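Local atomic coordinates of Lin0861 protein (PDB entry 3O60), a protein that is of unknown function, although its all-helical chain, with an N-terminal helix-turn-helix-like region, is consistent with a TetR-type transcriptional regulator. Residues K165-N169 with D170-E174. Numbering follows the deposited sequence.
Sequences KDYTN and DQLVE
Thr-168 and Gln-171 grip each other reciprocally where the loop after helix 144-162 turns into helix 169-182. The hydroxyl of Thr-168, the N-cap residue, accepts from the backbone of Gln-171, with N to OG1 at 3.3 Å and an N-H...O angle of 163°. In return the side-chain amide of Gln-171 reaches back along the incoming chain, and its OE1 takes the N-H of Thr-168 at an N to OE1 distance of 3.1 Å. This donor stands well above the carbonyl plane of the amide. Gln-171 makes the reach with CG beside its own backbone N (chi1 -64°) and an extended chain beyond, which crosses the Thr-168 side chain at about a right angle. The methyl CG2 of Thr-168 rests against the amide at CD of Gln-171, 3.6 Å away, in van der Waals contact beside the polar pair.

Behind the cap the regular helical bonds begin. Leu-172 N donates to Thr-168 O, and Val-173 N to Asn-169 O at 3.0 Å. Asn-169, the first helical residue, contributes mainly this carbonyl; its CB leaves the backbone away from the following residues, and the side chain touches Leu-98 and Gln-102 of helix 90-103, close to a bound sulfate probably from the crystallisation liquor. Leu-172, the buried member, also packs on Leu-98, while its CD2 lies 3.6 Å from CB of Tyr-167, the residue just before the cap. That apolar contact, between the residue before the cap and the fourth residue after it, is a hydrophobic staple. The reciprocal bonds between the N-cap threonine and the glutamine three residues on define a capping box, here closing the N-terminal end of the chain's last helix.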
loop_
_atom_site.group_PDB
_atom_site.type_symbol
_atom_site.label_atom_id
_atom_site.label_comp_id
_atom_site.label_asym_id
_atom_site.label_seq_id
_atom_site.Cartn_x
_atom_site.Cartn_y
_atom_site.Cartn_z
ATOM N N LYS A 165 21.949 -11.579 4.481
ATOM C CA LYS A 165 22.162 -10.784 3.287
ATOM C C LYS A 165 20.836 -10.233 2.809
ATOM O O LYS A 165 19.790 -10.821 3.058
ATOM C CB LYS A 165 22.796 -11.631 2.187
ATOM N N ASP A 166 20.886 -9.113 2.102
ATOM C CA ASP A 166 19.676 -8.452 1.642
ATOM C C ASP A 166 19.663 -8.332 0.130
ATOM O O ASP A 166 20.701 -8.165 -0.497
ATOM C CB ASP A 166 19.531 -7.082 2.296
ATOM C CG ASP A 166 18.988 -7.171 3.703
ATOM O OD1 ASP A 166 19.792 -7.288 4.646
ATOM O OD2 ASP A 166 17.755 -7.131 3.868
ATOM N N TYR A 167 18.475 -8.460 -0.447
ATOM C CA TYR A 167 18.317 -8.547 -1.888
ATOM C C TYR A 167 17.447 -7.431 -2.434
ATOM O O TYR A 167 16.387 -7.150 -1.897
ATOM C CB TYR A 167 17.681 -9.891 -2.266
ATOM C CG TYR A 167 18.430 -11.118 -1.794
ATOM C CD1 TYR A 167 19.379 -11.728 -2.599
ATOM C CD2 TYR A 167 18.176 -11.680 -0.552
ATOM C CE1 TYR A 167 20.062 -12.848 -2.177
ATOM C CE2 TYR A 167 18.854 -12.800 -0.125
ATOM C CZ TYR A 167 19.796 -13.378 -0.941
ATOM O OH TYR A 167 20.479 -14.492 -0.527
ATOM N N THR A 168 17.906 -6.794 -3.499
ATOM C CA THR A 168 17.078 -5.863 -4.246
ATOM C C THR A 168 16.114 -6.640 -5.128
ATOM O O THR A 168 16.339 -7.803 -5.429
ATOM C CB THR A 168 17.912 -4.893 -5.089
ATOM O OG1 THR A 168 17.892 -5.302 -6.459
ATOM C CG2 THR A 168 19.334 -4.862 -4.595
ATOM N N ASN A 169 15.039 -5.994 -5.547
ATOM C CA ASN A 169 14.053 -6.659 -6.376
ATOM C C ASN A 169 14.650 -7.096 -7.701
ATOM O O ASN A 169 14.348 -8.168 -8.205
ATOM C CB ASN A 169 12.852 -5.751 -6.609
ATOM C CG ASN A 169 11.795 -5.909 -5.547
ATOM O OD1 ASN A 169 10.604 -5.837 -5.827
ATOM N ND2 ASN A 169 12.225 -6.129 -4.318
ATOM N N ASP A 170 15.509 -6.258 -8.257
ATOM C CA ASP A 170 16.122 -6.543 -9.540
ATOM C C ASP A 170 16.958 -7.802 -9.434
ATOM O O ASP A 170 17.003 -8.605 -10.356
ATOM C CB ASP A 170 16.974 -5.363 -9.999
ATOM C CG ASP A 170 16.148 -4.266 -10.623
ATOM O OD1 ASP A 170 14.911 -4.384 -10.616
ATOM O OD2 ASP A 170 16.732 -3.285 -11.118
ATOM N N GLN A 171 17.609 -7.972 -8.292
ATOM C CA GLN A 171 18.372 -9.176 -8.023
ATOM C C GLN A 171 17.461 -10.397 -7.983
ATOM O O GLN A 171 17.790 -11.446 -8.525
ATOM C CB GLN A 171 19.108 -9.039 -6.695
ATOM C CG GLN A 171 20.141 -7.942 -6.682
ATOM C CD GLN A 171 20.990 -7.955 -5.436
ATOM O OE1 GLN A 171 20.519 -8.292 -4.357
ATOM N NE2 GLN A 171 22.250 -7.583 -5.578
ATOM N N LEU A 172 16.326 -10.254 -7.315
ATOM C CA LEU A 172 15.392 -11.355 -7.152
ATOM C C LEU A 172 14.848 -11.820 -8.487
ATOM O O LEU A 172 14.674 -13.008 -8.708
ATOM C CB LEU A 172 14.255 -10.957 -6.220
ATOM C CG LEU A 172 14.695 -10.607 -4.802
ATOM C CD1 LEU A 172 13.549 -10.028 -4.011
ATOM C CD2 LEU A 172 15.255 -11.826 -4.115
ATOM N N VAL A 173 14.543 -10.876 -9.364
ATOM C CA VAL A 173 14.020 -11.219 -10.670
ATOM C C VAL A 173 15.054 -12.014 -11.438
ATOM O O VAL A 173 14.722 -12.968 -12.129
ATOM C CB VAL A 173 13.657 -9.972 -11.484
ATOM C CG1 VAL A 173 12.972 -10.372 -12.773
ATOM C CG2 VAL A 173 12.774 -9.050 -10.676
ATOM N N GLU A 174 16.309 -11.593 -11.348
ATOM C CA GLU A 174 17.375 -12.304 -12.028
ATOM C C GLU A 174 17.505 -13.707 -11.461
ATOM O O GLU A 174 17.622 -14.676 -12.203
ATOM C CB GLU A 174 18.697 -11.560 -11.868
#